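Local structure of AxyAgu115A (Amphibacillus xylanus NBRC 15112, 6NPS) at residues F5-Q9 / E10-T14; F128-S131 / E132-V136; E523-V527 / D528-P532; G898-V901 / D902-W906. The protein is probably a family GH115 alpha-glucuronidase, a hydrolase that removes glucuronic acid side groups from xylans such as arabinoglucuronoxylan. The protein carries 3 engineered substitutions. All coordinates share one frame; numbering follows the deposited sequence.

Interaction 1: F5-Q9 / E10-T14; sequences FTLNQ and EMLMT
Asn8 and Met11 meet where strand 5-8 runs into a short helix; Asn8 is the N-cap residue, and its side chain caps the helix by accepting from Met11 N. This bond to Asn8 OD1 spans 3.1 Å, at an N-H...O angle of 147° and with the donor tilted slightly from the amide carbonyl plane; a weak second bond reaches Asn8 O. The amide is brought back over the helix start because CG sits between the backbone N and the carbonyl carbon (chi1 65°). With an alanine here, the Met11 N-H is likely to keep no more than its weak bond to Asn8 O, and the first turn to be held less firmly. One residue on, Gln9 O is gripped twice, by Leu12 N at 2.8 Å and more weakly by Met13 N, while Gln9 NE2 is satisfied by Phe47 O on helix 30-47. Strand 5-8 itself is bonded antiparallel to strand 152-155. Leu7 CD1 touches Leu12 CD2 at 4.2 Å, and both leucines rest on Phe47. The Met11 chain crosses Thr6 at about a right angle, bringing its SD to 3.3 Å from Thr6 O and its CE to 3.8 Å from Thr6 CG2.

Interaction 2: F128-S131 / E132-V136; sequences FHLS and EKLGV
His129 meets the aliphatic part of Lys133, whose CE is 3.9 Å from His129 NE2, while Glu132 OE1 stands 4.0 Å from His129 ND1 with the carboxylate turned 65° from the ring plane. The imidazole is swung along the helix with CG anti to the backbone N (chi1 -166°). Phe97, Phe99 and Tyr161 add aromatic neighbours to His129, Phe99 in an edge-to-face arrangement. The backbone bonds begin with three regular i to i+4 bonds, from Glu132 N to Phe128 O, Lys133 N to His129 O and Leu134 N to Leu130 O. Val136 N then closes the end of helix 120-133 with a 3.0 Å hydrogen bond to Ser131 O, and together with the bond from Gly135 N to Glu132 O it makes a Schellman motif. Gly135 takes the positive phi of 89° that this ending needs, where any side chain would collide with the carbonyl oxygen of Leu134. Among the apolar contacts, Leu130 CD1 lies 3.9 Å from Leu134 CG, the two chains crossing obliquely one turn apart; Leu134 faces Val43 of helix 30-47, and Leu130 faces Phe99 of strand 97-106. Val136 points back toward the helix, its CB 3.5 Å from Ser131 OG, a hydroxyl that takes a weak hydrogen bond from Arg207.

Interaction 3: E523-V527 / D528-P532; sequences EAMNV and DVYHP
Met525 and Tyr530 make a Met-aromatic contact across a type II beta turn, Asn526 to Val529, in the loop that joins helix 500-519 to helix 537-558. The sulfur approaches the ring from its edge: Met525 SD lies 5.4 Å from the Tyr530 ring centroid, 83° off the ring normal. The terminal CE of Met525 comes to 3.8 Å from Tyr530 CD1. A bend at chi2 (41°) turns the methionine chain toward the tyrosine, which it crosses at about a right angle. Val529 points back toward the preceding residues, its CB 4.3 Å from Met525 SD and its CG2 3.7 Å from Asn526 O. No direct hydrogen bond joins 523-527 to 528-532; water 1 links them just past the turn, donating to Asn526 O at 2.8 Å and accepting from Tyr530 N at 2.9 Å. Within the turn, Asn526 OD1 takes the N-H of Val527 on an in-plane lone pair, 2.6 Å away. Asp528 follows with a positive phi of 68°; its side chain lies alongside that of Val527, and its OD2 forms a salt bridge with Lys592 of helix 564-596. A leucine in its place, lacking the carboxylate, is likely to leave the Lys592 charge without this partner and to weaken the tie between the turn and that helix. Met525 and Asn526 also rest on Trp585 of the same helix. With the backbone linked through a water and the Asp528 charge paired with Lys592, the local shape probably depends on these partners as well as on the turn.

Interaction 4: G898-V901 / D902-W906; sequences GYHV and DGPHW
The indole of Trp906 carries Val901 and, 3.1 Å above its plane toward the rim, Asp902 N on one face, with Tyr899 OH and Gly903 O at its edge. Val901 CA stands over the five-membered ring, 4.0 Å from its centroid and 19° off the normal, a CH-pi contact, and Val901 CG1 reaches CE2 of Trp906 nearer the rim. Tyr899 OH lies 3.2 Å from Trp906 CD1, while the tyrosine ring lies against the base of the tryptophan side chain, Tyr899 CE1 being 3.9 Å from Trp906 CB. The imidazole of His900 is covered on one face by the CA of Gly903, 3.8 Å from the ring centroid. At its edge, exactly in the ring plane, ND1 donates to Gly898 O over 3.0 Å, which fixes the rotation of the ring. The backbone here forms a type II beta turn from His900 to Gly903, closed by Gly903 N donating to His900 O at 2.8 Å, and Gly903 is the N-cap of helix 904-912 in the C-terminal domain, whose family belongs to the galactose-binding-domain-like clan. A side chain on Gly903 would run into the histidine ring, so its absence allows the imidazole to stand this close over Gly903 CA. Trp906 projects back from the first turn of the helix with CG anti to its own N (chi1 167°), which sets the indole against Val901. The polar ends are held from outside the turn: Trp906 NE1 bonds to Asp385 OD2, and Tyr899 OH to Asn870 OD1. Water 2 donates to Trp906 O and, weakly, to Tyr899 OH.

The four contacts follow one another along the chain without overlap. Interactions 1 and 2 are neighbours near the N-terminus, their centres about 17 Å apart and their nearest atoms about 5 Å; both rest on helix 30-47, so a helix start and a helix end pack against the same element. Interactions 3 and 4, centres about 22 Å apart, lie across the chain's centre from that pair, 44 to 63 Å away between centres. The loop of interaction 3 joins two helices and touches a third, 564-596, whereas interaction 4 belongs to the C-terminal domain and reaches Asp385, within the range of the TIM-barrel-clan family. Interactions 1 and 2 thus share one N-terminal region of a large multidomain enzyme.

Interaction 1: F5-Q9 / E10-T14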
loop_
_atom_site.group_PDB
_atom_site.type_symbol
_atom_site.label_atom_id
_atom_site.label_comp_id
_atom_site.label_asym_id
_atom_site.label_seq_id
_atom_site.Cartn_x
_atom_site.Cartn_y
_atom_site.Cartn_z
ATOM N N PHE A 5 16.394 27.919 65.180
ATOM C CA PHE A 5 15.398 26.888 65.406
ATOM C C PHE A 5 15.960 25.560 64.911
ATOM O O PHE A 5 16.427 25.468 63.777
ATOM C CB PHE A 5 14.120 27.228 64.661
ATOM C CG PHE A 5 13.081 26.161 64.727
ATOM C CD1 PHE A 5 12.111 26.196 65.725
ATOM C CD2 PHE A 5 13.029 25.148 63.764
ATOM C CE1 PHE A 5 11.127 25.215 65.792
ATOM C CE2 PHE A 5 12.040 24.168 63.824
ATOM C CZ PHE A 5 11.084 24.215 64.843
ATOM N N THR A 6 15.902 24.531 65.744
ATOM C CA THR A 6 16.480 23.237 65.417
ATOM C C THR A 6 15.446 22.138 65.607
ATOM O O THR A 6 14.669 22.166 66.566
ATOM C CB THR A 6 17.688 22.944 66.295
ATOM O OG1 THR A 6 18.699 23.925 66.045
ATOM C CG2 THR A 6 18.244 21.546 66.004
ATOM N N LEU A 7 15.446 21.170 64.696
ATOM C CA LEU A 7 14.736 19.918 64.894
ATOM C C LEU A 7 15.719 18.786 64.633
ATOM O O LEU A 7 16.410 18.791 63.605
ATOM C CB LEU A 7 13.532 19.831 63.965
ATOM C CG LEU A 7 12.708 18.538 64.027
ATOM C CD1 LEU A 7 12.372 18.131 65.479
ATOM C CD2 LEU A 7 11.429 18.706 63.213
ATOM N N ASN A 8 15.830 17.842 65.566
ATOM C CA ASN A 8 16.692 16.698 65.298
ATOM C C ASN A 8 16.083 15.445 65.914
ATOM O O ASN A 8 15.063 15.501 66.612
ATOM C CB ASN A 8 18.142 16.944 65.770
ATOM C CG ASN A 8 18.274 17.099 67.271
ATOM O OD1 ASN A 8 17.699 16.338 68.046
ATOM N ND2 ASN A 8 19.085 18.080 67.695
ATOM N N GLN A 9 16.712 14.304 65.611
ATOM C CA GLN A 9 16.200 13.010 66.056
ATOM C C GLN A 9 16.092 12.928 67.574
ATOM O O GLN A 9 15.131 12.348 68.096
ATOM C CB GLN A 9 17.102 11.882 65.560
ATOM C CG GLN A 9 17.112 11.646 64.100
ATOM C CD GLN A 9 18.030 10.495 63.766
ATOM O OE1 GLN A 9 19.079 10.330 64.396
ATOM N NE2 GLN A 9 17.639 9.681 62.793
ATOM N N GLU A 10 17.106 13.427 68.293
ATOM C CA GLU A 10 17.069 13.420 69.756
ATOM C C GLU A 10 15.797 14.082 70.279
ATOM O O GLU A 10 15.205 13.628 71.266
ATOM C CB GLU A 10 18.287 14.144 70.328
ATOM C CG GLU A 10 19.612 13.753 69.715
ATOM C CD GLU A 10 20.139 12.406 70.195
ATOM O OE1 GLU A 10 21.380 12.253 70.257
ATOM O OE2 GLU A 10 19.329 11.500 70.495
ATOM N N MET A 11 15.372 15.145 69.622
ATOM C CA MET A 11 14.184 15.856 70.051
ATOM C C MET A 11 12.948 14.974 69.945
ATOM O O MET A 11 11.955 15.200 70.636
ATOM C CB MET A 11 13.993 17.129 69.222
ATOM C CG MET A 11 14.673 18.358 69.805
ATOM S SD MET A 11 15.102 19.576 68.548
ATOM C CE MET A 11 16.608 20.258 69.236
ATOM N N LEU A 12 13.008 13.970 69.076
ATOM C CA LEU A 12 11.836 13.145 68.819
ATOM C C LEU A 12 11.858 11.814 69.564
ATOM O O LEU A 12 10.792 11.226 69.778
ATOM C CB LEU A 12 11.690 12.885 67.313
ATOM C CG LEU A 12 11.569 14.122 66.424
ATOM C CD1 LEU A 12 11.846 13.772 64.947
ATOM C CD2 LEU A 12 10.201 14.730 66.551
ATOM N N MET A 13 13.027 11.345 69.989
ATOM C CA MET A 13 13.125 10.043 70.634
ATOM C C MET A 13 12.642 10.124 72.066
ATOM O O MET A 13 12.907 11.104 72.767
ATOM C CB MET A 13 14.566 9.537 70.609
ATOM C CG MET A 13 14.972 8.958 69.278
ATOM S SD MET A 13 16.722 8.572 69.270
ATOM C CE MET A 13 17.376 10.030 68.498
ATOM N N THR A 14 11.963 9.061 72.509
ATOM C CA THR A 14 11.290 9.080 73.808
ATOM C C THR A 14 12.261 9.267 74.968
ATOM O O THR A 14 11.896 9.885 75.974
ATOM C CB THR A 14 10.478 7.793 73.998
ATOM O OG1 THR A 14 11.364 6.672 74.036
ATOM C CG2 THR A 14 9.497 7.619 72.842
#

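Interaction 2: F128-S131 / E132-V136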
loop_
_atom_site.group_PDB
_atom_site.type_symbol
_atom_site.label_atom_id
_atom_site.label_comp_id
_atom_site.label_asym_id
_atom_site.label_seq_id
_atom_site.Cartn_x
_atom_site.Cartn_y
_atom_site.Cartn_z
ATOM N N PHE A 128 2.489 22.821 54.374
ATOM C CA PHE A 128 3.249 22.084 53.378
ATOM C C PHE A 128 4.551 22.800 53.012
ATOM O O PHE A 128 5.476 22.159 52.503
ATOM C CB PHE A 128 2.378 21.862 52.146
ATOM C CG PHE A 128 1.336 20.770 52.321
ATOM C CD1 PHE A 128 1.631 19.606 53.042
ATOM C CD2 PHE A 128 0.068 20.899 51.753
ATOM C CE1 PHE A 128 0.683 18.566 53.162
ATOM C CE2 PHE A 128 -0.880 19.873 51.872
ATOM C CZ PHE A 128 -0.564 18.701 52.569
ATOM N N HIS A 129 4.655 24.107 53.257
ATOM C CA HIS A 129 5.950 24.773 53.101
ATOM C C HIS A 129 6.970 24.193 54.076
ATOM O O HIS A 129 8.140 23.994 53.719
ATOM C CB HIS A 129 5.792 26.282 53.303
ATOM C CG HIS A 129 6.961 27.087 52.840
ATOM N ND1 HIS A 129 7.210 27.351 51.508
ATOM C CD2 HIS A 129 7.940 27.715 53.540
ATOM C CE1 HIS A 129 8.291 28.106 51.409
ATOM N NE2 HIS A 129 8.761 28.329 52.626
ATOM N N LEU A 130 6.549 23.889 55.309
ATOM C CA LEU A 130 7.464 23.198 56.217
ATOM C C LEU A 130 7.906 21.873 55.609
ATOM O O LEU A 130 9.103 21.546 55.579
ATOM C CB LEU A 130 6.797 22.970 57.579
ATOM C CG LEU A 130 7.569 22.025 58.521
ATOM C CD1 LEU A 130 9.068 22.454 58.700
ATOM C CD2 LEU A 130 6.864 21.921 59.909
ATOM N N SER A 131 6.939 21.117 55.075
ATOM C CA SER A 131 7.226 19.851 54.395
ATOM C C SER A 131 8.258 20.023 53.283
ATOM O O SER A 131 9.220 19.237 53.172
ATOM C CB SER A 131 5.896 19.316 53.854
ATOM O OG SER A 131 5.907 17.917 53.818
ATOM N N GLU A 132 8.107 21.099 52.509
ATOM C CA GLU A 132 9.038 21.417 51.424
ATOM C C GLU A 132 10.457 21.704 51.933
ATOM O O GLU A 132 11.433 21.232 51.349
ATOM C CB GLU A 132 8.523 22.604 50.609
ATOM C CG GLU A 132 9.441 23.020 49.471
ATOM C CD GLU A 132 8.943 24.253 48.742
ATOM O OE1 GLU A 132 7.719 24.497 48.753
ATOM O OE2 GLU A 132 9.777 24.977 48.157
ATOM N N LYS A 133 10.573 22.474 53.016
ATOM C CA LYS A 133 11.880 22.755 53.608
ATOM C C LYS A 133 12.521 21.520 54.234
ATOM O O LYS A 133 13.750 21.451 54.332
ATOM C CB LYS A 133 11.740 23.872 54.623
ATOM C CG LYS A 133 11.832 25.158 53.892
ATOM C CD LYS A 133 11.627 26.349 54.730
ATOM C CE LYS A 133 12.286 27.488 53.999
ATOM N NZ LYS A 133 13.711 27.175 53.589
ATOM N N LEU A 134 11.730 20.549 54.656
ATOM C CA LEU A 134 12.299 19.291 55.102
ATOM C C LEU A 134 12.637 18.380 53.948
ATOM O O LEU A 134 13.086 17.259 54.203
ATOM C CB LEU A 134 11.350 18.558 56.029
ATOM C CG LEU A 134 11.070 19.348 57.305
ATOM C CD1 LEU A 134 10.044 18.627 58.141
ATOM C CD2 LEU A 134 12.363 19.485 58.032
ATOM N N GLY A 135 12.431 18.825 52.704
ATOM C CA GLY A 135 12.833 18.029 51.551
ATOM C C GLY A 135 11.779 17.056 51.057
ATOM O O GLY A 135 12.104 16.138 50.301
ATOM N N VAL A 136 10.528 17.228 51.451
ATOM C CA VAL A 136 9.489 16.274 51.099
ATOM C C VAL A 136 8.803 16.732 49.818
ATOM O O VAL A 136 8.343 17.874 49.710
ATOM C CB VAL A 136 8.493 16.113 52.254
ATOM C CG1 VAL A 136 7.342 15.163 51.869
ATOM C CG2 VAL A 136 9.247 15.631 53.493
#

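Interaction 3: E523-V527 / D528-P532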
loop_
_atom_site.group_PDB
_atom_site.type_symbol
_atom_site.label_atom_id
_atom_site.label_comp_id
_atom_site.label_asym_id
_atom_site.label_seq_id
_atom_site.Cartn_x
_atom_site.Cartn_y
_atom_site.Cartn_z
ATOM N N GLU A 523 -1.001 7.106 20.399
ATOM C CA GLU A 523 -2.058 6.404 19.684
ATOM C C GLU A 523 -2.060 6.766 18.205
ATOM O O GLU A 523 -2.491 5.968 17.362
ATOM C CB GLU A 523 -3.431 6.742 20.318
ATOM C CG GLU A 523 -3.607 6.238 21.750
ATOM C CD GLU A 523 -3.200 7.268 22.851
ATOM O OE1 GLU A 523 -2.284 8.132 22.594
ATOM O OE2 GLU A 523 -3.808 7.185 23.979
ATOM N N ALA A 524 -1.607 7.971 17.877
ATOM C CA ALA A 524 -1.548 8.441 16.502
ATOM C C ALA A 524 -0.245 8.055 15.791
ATOM O O ALA A 524 -0.093 8.363 14.616
ATOM C CB ALA A 524 -1.682 9.977 16.467
ATOM N N MET A 525 0.738 7.539 16.505
ATOM C CA MET A 525 1.984 7.141 15.850
ATOM C C MET A 525 1.730 5.873 15.037
ATOM O O MET A 525 0.887 5.038 15.387
ATOM C CB MET A 525 3.070 6.948 16.909
ATOM C CG MET A 525 4.533 6.751 16.393
ATOM S SD MET A 525 5.099 7.783 15.015
ATOM C CE MET A 525 6.670 6.989 14.705
ATOM N N ASN A 526 2.358 5.785 13.866
ATOM C CA ASN A 526 2.063 4.673 12.990
ATOM C C ASN A 526 3.162 4.577 11.946
ATOM O O ASN A 526 4.143 5.314 11.977
ATOM C CB ASN A 526 0.705 4.830 12.301
ATOM C CG ASN A 526 0.033 3.484 12.041
ATOM O OD1 ASN A 526 0.550 2.645 11.281
ATOM N ND2 ASN A 526 -1.096 3.240 12.721
ATOM N N VAL A 527 2.980 3.654 11.015
ATOM C CA VAL A 527 4.003 3.455 10.007
ATOM C C VAL A 527 3.931 4.569 8.967
ATOM O O VAL A 527 2.849 5.073 8.640
ATOM C CB VAL A 527 3.820 2.057 9.389
ATOM C CG1 VAL A 527 2.574 2.030 8.542
ATOM C CG2 VAL A 527 5.036 1.701 8.589
ATOM N N ASP A 528 5.097 5.030 8.500
ATOM C CA ASP A 528 5.173 6.035 7.450
ATOM C C ASP A 528 4.670 7.410 7.887
ATOM O O ASP A 528 4.392 8.263 7.046
ATOM C CB ASP A 528 4.418 5.585 6.187
ATOM C CG ASP A 528 5.057 4.346 5.530
ATOM O OD1 ASP A 528 6.292 4.181 5.628
ATOM O OD2 ASP A 528 4.315 3.539 4.919
ATOM N N VAL A 529 4.544 7.674 9.179
ATOM C CA VAL A 529 4.424 9.070 9.607
ATOM C C VAL A 529 5.731 9.787 9.318
ATOM O O VAL A 529 5.779 10.772 8.576
ATOM C CB VAL A 529 4.025 9.136 11.090
ATOM C CG1 VAL A 529 4.122 10.564 11.623
ATOM C CG2 VAL A 529 2.554 8.528 11.248
ATOM N N TYR A 530 6.818 9.262 9.856
ATOM C CA TYR A 530 8.162 9.662 9.456
ATOM C C TYR A 530 8.559 8.896 8.192
ATOM O O TYR A 530 8.188 7.733 8.009
ATOM C CB TYR A 530 9.173 9.340 10.552
ATOM C CG TYR A 530 9.027 10.173 11.798
ATOM C CD1 TYR A 530 8.022 9.893 12.736
ATOM C CD2 TYR A 530 9.906 11.249 12.046
ATOM C CE1 TYR A 530 7.867 10.668 13.873
ATOM C CE2 TYR A 530 9.783 12.024 13.192
ATOM C CZ TYR A 530 8.765 11.718 14.100
ATOM O OH TYR A 530 8.600 12.465 15.239
ATOM N N HIS A 531 9.300 9.547 7.308
ATOM C CA HIS A 531 9.658 8.846 6.088
ATOM C C HIS A 531 10.729 7.807 6.408
ATOM O O HIS A 531 11.634 8.075 7.195
ATOM C CB HIS A 531 10.163 9.818 5.024
ATOM C CG HIS A 531 10.139 9.230 3.651
ATOM N ND1 HIS A 531 11.178 8.474 3.165
ATOM C CD2 HIS A 531 9.170 9.195 2.707
ATOM C CE1 HIS A 531 10.870 8.029 1.957
ATOM N NE2 HIS A 531 9.660 8.457 1.652
ATOM N N PRO A 532 10.654 6.617 5.819
ATOM C CA PRO A 532 11.640 5.571 6.138
ATOM C C PRO A 532 13.082 5.961 5.805
ATOM O O PRO A 532 13.994 5.486 6.493
ATOM C CB PRO A 532 11.188 4.375 5.276
ATOM C CG PRO A 532 9.849 4.662 4.905
ATOM C CD PRO A 532 9.656 6.161 4.860
HETATM O O HOH W 1 6.448 6.678 11.163
#

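Interaction 4: G898-V901 / D902-W906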
loop_
_atom_site.group_PDB
_atom_site.type_symbol
_atom_site.label_atom_id
_atom_site.label_comp_id
_atom_site.label_asym_id
_atom_site.label_seq_id
_atom_site.Cartn_x
_atom_site.Cartn_y
_atom_site.Cartn_z
ATOM N N GLY A 898 -11.291 29.090 4.832
ATOM C CA GLY A 898 -12.330 28.438 5.604
ATOM C C GLY A 898 -11.879 27.784 6.889
ATOM O O GLY A 898 -12.611 26.952 7.437
ATOM N N TYR A 899 -10.698 28.142 7.396
ATOM C CA TYR A 899 -10.153 27.489 8.575
ATOM C C TYR A 899 -11.076 27.639 9.780
ATOM O O TYR A 899 -11.659 28.702 10.007
ATOM C CB TYR A 899 -8.785 28.081 8.906
ATOM C CG TYR A 899 -8.175 27.460 10.117
ATOM C CD1 TYR A 899 -7.360 26.348 10.001
ATOM C CD2 TYR A 899 -8.395 27.997 11.390
ATOM C CE1 TYR A 899 -6.796 25.768 11.116
ATOM C CE2 TYR A 899 -7.821 27.419 12.514
ATOM C CZ TYR A 899 -7.038 26.308 12.360
ATOM O OH TYR A 899 -6.470 25.718 13.445
ATOM N N HIS A 900 -11.179 26.580 10.581
ATOM C CA HIS A 900 -11.880 26.685 11.859
ATOM C C HIS A 900 -11.546 25.456 12.685
ATOM O O HIS A 900 -11.350 24.365 12.142
ATOM C CB HIS A 900 -13.414 26.833 11.686
ATOM C CG HIS A 900 -14.061 25.676 10.985
ATOM N ND1 HIS A 900 -13.963 25.485 9.623
ATOM C CD2 HIS A 900 -14.814 24.649 11.453
ATOM C CE1 HIS A 900 -14.621 24.386 9.284
ATOM N NE2 HIS A 900 -15.144 23.862 10.376
ATOM N N VAL A 901 -11.460 25.645 14.000
ATOM C CA VAL A 901 -11.292 24.506 14.890
ATOM C C VAL A 901 -12.385 23.474 14.615
ATOM O O VAL A 901 -13.559 23.817 14.387
ATOM C CB VAL A 901 -11.295 24.999 16.349
ATOM C CG1 VAL A 901 -11.306 23.834 17.328
ATOM C CG2 VAL A 901 -10.068 25.902 16.587
ATOM N N ASP A 902 -11.983 22.199 14.596
ATOM C CA ASP A 902 -12.751 21.011 14.267
ATOM C C ASP A 902 -12.958 20.856 12.764
ATOM O O ASP A 902 -13.621 19.898 12.357
ATOM C CB ASP A 902 -14.116 20.948 14.975
ATOM C CG ASP A 902 -13.976 20.802 16.484
ATOM O OD1 ASP A 902 -14.688 21.520 17.232
ATOM O OD2 ASP A 902 -13.133 19.980 16.922
ATOM N N GLY A 903 -12.424 21.752 11.926
ATOM C CA GLY A 903 -12.503 21.552 10.497
ATOM C C GLY A 903 -11.471 20.551 10.002
ATOM O O GLY A 903 -10.706 19.964 10.771
ATOM N N PRO A 904 -11.463 20.327 8.669
ATOM C CA PRO A 904 -10.551 19.334 8.077
ATOM C C PRO A 904 -9.084 19.702 8.189
ATOM O O PRO A 904 -8.278 18.843 8.551
ATOM C CB PRO A 904 -10.986 19.281 6.604
ATOM C CG PRO A 904 -11.855 20.526 6.392
ATOM C CD PRO A 904 -12.488 20.785 7.711
ATOM N N HIS A 905 -8.723 20.952 7.878
ATOM C CA HIS A 905 -7.313 21.350 7.943
ATOM C C HIS A 905 -6.824 21.416 9.379
ATOM O O HIS A 905 -5.668 21.058 9.671
ATOM C CB HIS A 905 -7.110 22.714 7.276
ATOM C CG HIS A 905 -7.352 22.700 5.802
ATOM N ND1 HIS A 905 -6.474 22.113 4.913
ATOM C CD2 HIS A 905 -8.371 23.196 5.058
ATOM C CE1 HIS A 905 -6.944 22.249 3.685
ATOM N NE2 HIS A 905 -8.092 22.903 3.745
ATOM N N TRP A 906 -7.663 21.967 10.276
ATOM C CA TRP A 906 -7.329 21.998 11.691
ATOM C C TRP A 906 -6.978 20.600 12.174
ATOM O O TRP A 906 -6.004 20.413 12.909
ATOM C CB TRP A 906 -8.518 22.580 12.511
ATOM C CG TRP A 906 -8.340 22.322 14.046
ATOM C CD1 TRP A 906 -7.642 23.100 14.928
ATOM C CD2 TRP A 906 -8.808 21.183 14.797
ATOM N NE1 TRP A 906 -7.664 22.527 16.186
ATOM C CE2 TRP A 906 -8.375 21.351 16.128
ATOM C CE3 TRP A 906 -9.558 20.044 14.473
ATOM C CZ2 TRP A 906 -8.646 20.409 17.138
ATOM C CZ3 TRP A 906 -9.879 19.118 15.502
ATOM C CH2 TRP A 906 -9.430 19.321 16.816
HETATM O O HOH W 2 -4.511 22.988 13.631
#